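Local coordinates for putative dihydrodipicolinate synthase family protein (Coccidioides immitis, PDB 3QFE) that is of unestablished function but belongs to the dihydrodipicolinate synthetase family, whose members fold as TIM barrels, at residues A[36-41]-A[70-75]; A[61-66]-A[99-104]. One frame throughout, in Å; residues are numbered along the deposited sequence.

Interaction 1: residues A[36-41]-A[70-75]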
loop_
_atom_site.group_PDB
_atom_site.type_symbol
_atom_site.label_atom_id
_atom_site.label_comp_id
_atom_site.label_asym_id
_atom_site.label_seq_id
_atom_site.Cartn_x
_atom_site.Cartn_y
_atom_site.Cartn_z
ATOM N N ARG A 36 -8.842 7.698 13.252
ATOM C CA ARG A 36 -9.817 6.640 13.512
ATOM C C ARG A 36 -9.680 5.524 12.509
ATOM O O ARG A 36 -9.718 4.346 12.872
ATOM C CB ARG A 36 -11.258 7.167 13.459
ATOM C CG ARG A 36 -11.594 8.109 14.573
ATOM C CD ARG A 36 -13.078 8.405 14.639
ATOM N NE ARG A 36 -13.376 9.204 15.826
ATOM C CZ ARG A 36 -14.568 9.724 16.094
ATOM N NH1 ARG A 36 -14.746 10.434 17.206
ATOM N NH2 ARG A 36 -15.579 9.533 15.253
ATOM N N TYR A 37 -9.511 5.901 11.244
ATOM C CA TYR A 37 -9.499 4.963 10.130
ATOM C C TYR A 37 -8.229 4.119 10.103
ATOM O O TYR A 37 -8.300 2.904 10.021
ATOM C CB TYR A 37 -9.676 5.727 8.815
ATOM C CG TYR A 37 -9.696 4.848 7.582
ATOM C CD1 TYR A 37 -10.796 4.024 7.297
ATOM C CD2 TYR A 37 -8.622 4.829 6.710
ATOM C CE1 TYR A 37 -10.828 3.218 6.163
ATOM C CE2 TYR A 37 -8.632 4.024 5.575
ATOM C CZ TYR A 37 -9.744 3.217 5.305
ATOM O OH TYR A 37 -9.753 2.414 4.171
ATOM N N TYR A 38 -7.069 4.769 10.195
ATOM C CA TYR A 38 -5.792 4.065 10.289
ATOM C C TYR A 38 -5.774 3.090 11.472
ATOM O O TYR A 38 -5.267 1.967 11.352
ATOM C CB TYR A 38 -4.658 5.054 10.510
ATOM C CG TYR A 38 -4.204 5.920 9.338
ATOM C CD1 TYR A 38 -4.340 5.511 8.029
ATOM C CD2 TYR A 38 -3.578 7.138 9.579
ATOM C CE1 TYR A 38 -3.885 6.312 6.983
ATOM C CE2 TYR A 38 -3.102 7.936 8.547
ATOM C CZ TYR A 38 -3.264 7.517 7.256
ATOM O OH TYR A 38 -2.809 8.308 6.245
ATOM N N ALA A 39 -6.290 3.537 12.626
ATOM C CA ALA A 39 -6.293 2.722 13.824
ATOM C C ALA A 39 -7.180 1.491 13.591
ATOM O O ALA A 39 -6.790 0.360 13.899
ATOM C CB ALA A 39 -6.752 3.520 15.007
ATOM N N TYR A 40 -8.351 1.703 13.003
ATOM C CA TYR A 40 -9.233 0.590 12.685
ATOM C C TYR A 40 -8.533 -0.433 11.765
ATOM O O TYR A 40 -8.598 -1.656 12.005
ATOM C CB TYR A 40 -10.505 1.088 12.020
ATOM C CG TYR A 40 -11.467 -0.044 11.748
ATOM C CD1 TYR A 40 -12.298 -0.531 12.759
ATOM C CD2 TYR A 40 -11.523 -0.647 10.493
ATOM C CE1 TYR A 40 -13.162 -1.569 12.519
ATOM C CE2 TYR A 40 -12.380 -1.704 10.247
ATOM C CZ TYR A 40 -13.192 -2.162 11.259
ATOM O OH TYR A 40 -14.046 -3.206 11.027
ATOM N N LEU A 41 -7.870 0.054 10.712
ATOM C CA LEU A 41 -7.173 -0.858 9.785
ATOM C C LEU A 41 -6.063 -1.641 10.490
ATOM O O LEU A 41 -5.913 -2.851 10.270
ATOM C CB LEU A 41 -6.589 -0.115 8.575
ATOM C CG LEU A 41 -7.533 0.593 7.605
ATOM C CD1 LEU A 41 -6.681 1.220 6.515
ATOM C CD2 LEU A 41 -8.553 -0.353 6.997
ATOM N N ILE A 70 1.805 10.938 7.894
ATOM C CA ILE A 70 2.695 9.940 8.452
ATOM C C ILE A 70 2.619 9.994 9.966
ATOM O O ILE A 70 2.430 8.958 10.605
ATOM C CB ILE A 70 4.155 10.081 7.966
ATOM C CG1 ILE A 70 4.201 9.908 6.434
ATOM C CG2 ILE A 70 5.029 8.984 8.597
ATOM C CD1 ILE A 70 5.554 10.325 5.781
ATOM N N ALA A 71 2.720 11.199 10.533
ATOM C CA ALA A 71 2.662 11.394 11.986
ATOM C C ALA A 71 1.319 10.906 12.560
ATOM O O ALA A 71 1.252 10.306 13.636
ATOM C CB ALA A 71 2.883 12.899 12.332
ATOM N N THR A 72 0.249 11.156 11.818
ATOM C CA THR A 72 -1.081 10.719 12.219
ATOM C C THR A 72 -1.148 9.178 12.169
ATOM O O THR A 72 -1.661 8.554 13.113
ATOM C CB THR A 72 -2.174 11.416 11.360
ATOM O OG1 THR A 72 -2.139 12.823 11.627
ATOM C CG2 THR A 72 -3.576 10.877 11.661
ATOM N N ALA A 73 -0.589 8.572 11.113
ATOM C CA ALA A 73 -0.487 7.127 11.049
ATOM C C ALA A 73 0.223 6.585 12.280
ATOM O O ALA A 73 -0.349 5.741 12.990
ATOM C CB ALA A 73 0.189 6.652 9.754
ATOM N N ARG A 74 1.425 7.092 12.583
ATOM C CA ARG A 74 2.188 6.586 13.742
ATOM C C ARG A 74 1.392 6.673 15.055
ATOM O O ARG A 74 1.404 5.744 15.851
ATOM C CB ARG A 74 3.540 7.301 13.872
ATOM C CG ARG A 74 4.361 6.952 15.135
ATOM C CD ARG A 74 4.658 5.451 15.167
ATOM N NE ARG A 74 5.457 5.016 14.012
ATOM C CZ ARG A 74 5.493 3.764 13.545
ATOM N NH1 ARG A 74 4.760 2.800 14.111
ATOM N NH2 ARG A 74 6.258 3.472 12.481
ATOM N N LYS A 75 0.707 7.791 15.274
ATOM C CA LYS A 75 -0.113 7.973 16.469
ATOM C C LYS A 75 -1.279 6.955 16.496
ATOM O O LYS A 75 -1.611 6.410 17.545
ATOM C CB LYS A 75 -0.624 9.414 16.544
ATOM C CG LYS A 75 -1.491 9.723 17.747
ATOM C CD LYS A 75 -1.934 11.215 17.790
ATOM C CE LYS A 75 -3.105 11.426 18.796
ATOM N NZ LYS A 75 -3.802 12.753 18.650
#
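The ring of Y38 lies against the backbone and methyl of A73 where helix 31-42 meets helix 63-77. The CD2-CE2 side of the ring does the touching: CD2 of Y38 comes to 3.4 Å from CA of A73, and CE2 of Y38 sits 3.6 Å from N of A73. The methyl adds an apolar contact, CB of A73 being 3.7 Å from CE2 of Y38. CA of A73 approaches the ring obliquely. T72 is met differently: its carbonyl carbon lies at the ring edge, near the plane, 4.1 Å from CD2 of Y38, and its methyl CG2 is 4.3 Å from the same ring atom.

Torsion explains the reach. CB of Y38 points at the neighbouring helix, and CG lies anti to the carbonyl carbon (chi1 -74°), beside the backbone N, which carries the CD2-CE2 side to A73. The short side chain of A73 is consistent with the ring reaching its N and CA, and the two CA atoms of Y38 and A73 are 6.2 Å apart, the nearest such pair between the segments.

Further out, Y38 also touches L69 and A76 of helix 63-77, and I51 of strand 48-51. A73 rests on that same I51 and on I83 of strand 83-86, so the contact sits between two consecutive outer helices and the parallel barrel sheet beneath them. The hydroxyl OG1 of T72 turns to O of Q68 within its own helix.

No hydrogen bond or ion pair joins segments 36-41 and 70-75. Their 128 Å² of buried surface therefore implies association by close van der Waals and apolar packing, with a tyrosine ring fitted against an alanine.

Interaction 2: residues A[61-66]-A[99-104]; sequences LTREER and INDASV
R63 swings its CG anti to the backbone N and runs extended from CG to NE, while D101 holds CG anti to its carbonyl carbon, beside the backbone N; together these torsions bring the edge of the guanidinium, through NE and NH2, against the two carboxylate oxygens, between two neighbouring outer helices of the TIM barrel, 63-77 and 92-105. The two side chains cross at about a right angle, yet their flat ends are nearly coplanar, with planes 19° apart.

The result is a side-on bidentate salt bridge. NE of R63 donates to OD2 of D101 at 2.7 Å, with OD2 in the guanidinium plane, and NH2 of R63 donates to OD1 of D101 at 3.0 Å, with OD1 tilted somewhat from that plane. Each oxygen uses its syn lone pair, and the N-H...O angles of 157° and 151° show moderately bent bonds. Two bonds to two oxygens should restrict rotation of both groups. E97, one turn earlier on helix 92-105, adds a long and weak ion pair to NE of R63.

R63 is the first residue of its helix, and the turn that launches it is a capping box: N of E65 donates to OG1 of T62, and N of T62 donates to OE1 of E65, both at 3.1 Å. That carboxylate oxygen of E65 is also in a salt bridge with R289, which ties the helix start to a loop.

A single water bridges the helices, donating to O of R63 (3.0 Å) and to OD2 of D101 (2.8 Å), the same oxygen that accepts from NE of R63.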
loop_
_atom_site.group_PDB
_atom_site.type_symbol
_atom_site.label_atom_id
_atom_site.label_comp_id
_atom_site.label_asym_id
_atom_site.label_seq_id
_atom_site.Cartn_x
_atom_site.Cartn_y
_atom_site.Cartn_z
ATOM N N LEU A 61 -0.958 16.037 -2.553
ATOM C CA LEU A 61 -0.683 16.567 -1.220
ATOM C C LEU A 61 0.467 17.572 -1.210
ATOM O O LEU A 61 1.424 17.459 -1.990
ATOM C CB LEU A 61 -0.323 15.428 -0.265
ATOM C CG LEU A 61 -1.396 14.359 -0.040
ATOM C CD1 LEU A 61 -0.879 13.368 0.991
ATOM C CD2 LEU A 61 -2.753 14.944 0.381
ATOM N N THR A 62 0.406 18.526 -0.295
ATOM C CA THR A 62 1.572 19.385 -0.096
ATOM C C THR A 62 2.570 18.617 0.762
ATOM O O THR A 62 2.197 17.646 1.415
ATOM C CB THR A 62 1.202 20.673 0.630
ATOM O OG1 THR A 62 0.865 20.347 1.995
ATOM C CG2 THR A 62 0.029 21.384 -0.085
ATOM N N ARG A 63 3.823 19.072 0.785
ATOM C CA ARG A 63 4.860 18.447 1.594
ATOM C C ARG A 63 4.443 18.336 3.068
ATOM O O ARG A 63 4.629 17.299 3.708
ATOM C CB ARG A 63 6.157 19.235 1.468
ATOM C CG ARG A 63 7.174 18.903 2.536
ATOM C CD ARG A 63 8.194 20.002 2.697
ATOM N NE ARG A 63 9.277 19.527 3.535
ATOM C CZ ARG A 63 10.181 20.297 4.148
ATOM N NH1 ARG A 63 10.166 21.626 4.014
ATOM N NH2 ARG A 63 11.121 19.723 4.886
ATOM N N GLU A 64 3.888 19.413 3.602
ATOM C CA GLU A 64 3.424 19.434 4.980
ATOM C C GLU A 64 2.285 18.419 5.245
ATOM O O GLU A 64 2.250 17.753 6.288
ATOM C CB GLU A 64 3.002 20.853 5.326
ATOM C CG GLU A 64 2.545 21.035 6.722
ATOM C CD GLU A 64 2.605 22.486 7.179
ATOM O OE1 GLU A 64 3.266 23.326 6.498
ATOM O OE2 GLU A 64 1.996 22.766 8.242
ATOM N N GLU A 65 1.369 18.287 4.298
ATOM C CA GLU A 65 0.283 17.329 4.462
ATOM C C GLU A 65 0.826 15.908 4.504
ATOM O O GLU A 65 0.396 15.093 5.331
ATOM C CB GLU A 65 -0.778 17.502 3.374
ATOM C CG GLU A 65 -1.599 18.787 3.591
ATOM C CD GLU A 65 -2.490 19.159 2.405
ATOM O OE1 GLU A 65 -2.260 18.660 1.292
ATOM O OE2 GLU A 65 -3.424 19.966 2.590
ATOM N N ARG A 66 1.794 15.625 3.633
ATOM C CA ARG A 66 2.461 14.337 3.632
ATOM C C ARG A 66 2.974 13.963 5.005
ATOM O O ARG A 66 2.754 12.847 5.455
ATOM C CB ARG A 66 3.632 14.320 2.648
ATOM C CG ARG A 66 3.225 14.112 1.202
ATOM C CD ARG A 66 4.437 14.390 0.323
ATOM N NE ARG A 66 4.221 14.028 -1.062
ATOM C CZ ARG A 66 4.393 12.802 -1.555
ATOM N NH1 ARG A 66 4.782 11.812 -0.752
ATOM N NH2 ARG A 66 4.181 12.581 -2.856
ATOM N N ILE A 99 11.777 11.836 2.259
ATOM C CA ILE A 99 12.321 10.809 3.131
ATOM C C ILE A 99 12.651 11.347 4.533
ATOM O O ILE A 99 12.218 10.771 5.527
ATOM C CB ILE A 99 13.549 10.100 2.507
ATOM C CG1 ILE A 99 13.114 9.219 1.313
ATOM C CG2 ILE A 99 14.258 9.277 3.571
ATOM C CD1 ILE A 99 14.308 8.588 0.520
ATOM N N ASN A 100 13.389 12.458 4.602
ATOM C CA ASN A 100 13.724 13.049 5.879
ATOM C C ASN A 100 12.487 13.468 6.672
ATOM O O ASN A 100 12.438 13.281 7.885
ATOM C CB ASN A 100 14.736 14.189 5.690
ATOM C CG ASN A 100 16.143 13.660 5.440
ATOM O OD1 ASN A 100 16.667 12.865 6.228
ATOM N ND2 ASN A 100 16.740 14.060 4.336
ATOM N N ASP A 101 11.487 14.013 5.979
ATOM C CA ASP A 101 10.210 14.328 6.620
ATOM C C ASP A 101 9.590 13.063 7.197
ATOM O O ASP A 101 9.114 13.089 8.337
ATOM C CB ASP A 101 9.225 14.969 5.638
ATOM C CG ASP A 101 9.613 16.399 5.275
ATOM O OD1 ASP A 101 10.532 16.969 5.908
ATOM O OD2 ASP A 101 8.991 16.953 4.354
ATOM N N ALA A 102 9.615 11.974 6.419
ATOM C CA ALA A 102 9.027 10.690 6.827
ATOM C C ALA A 102 9.713 10.133 8.059
ATOM O O ALA A 102 9.065 9.614 8.968
ATOM C CB ALA A 102 9.070 9.651 5.668
ATOM N N SER A 103 11.032 10.249 8.067
ATOM C CA SER A 103 11.832 9.777 9.167
ATOM C C SER A 103 11.446 10.510 10.443
ATOM O O SER A 103 11.128 9.872 11.451
ATOM C CB SER A 103 13.305 9.976 8.848
ATOM O OG SER A 103 14.097 9.477 9.901
ATOM N N VAL A 104 11.441 11.840 10.390
ATOM C CA VAL A 104 11.036 12.650 11.546
ATOM C C VAL A 104 9.580 12.326 12.002
ATOM O O VAL A 104 9.296 12.271 13.182
ATOM C CB VAL A 104 11.241 14.195 11.289
ATOM C CG1 VAL A 104 10.701 15.045 12.461
ATOM C CG2 VAL A 104 12.740 14.526 11.057
HETATM O O HOH W 1 6.904 15.384 3.369
#

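Both contacts use helix 63-77, which interaction 1 joins to helix 31-42 and interaction 2 to helix 92-105, giving three successive outer helices of the barrel. Interaction 1 is buried and apolar, without a hydrogen bond between its segments; interaction 2 lies at the surface, where two charged side chains and a water make the connection at the start of the shared helix. The buried areas are similar, 128 and 102 Å², although the chemistry differs. Their centres are 15 Å apart, but the sites adjoin: CD1 of I70, from interaction 1, packs 3.6 Å from CB of A102, from interaction 2.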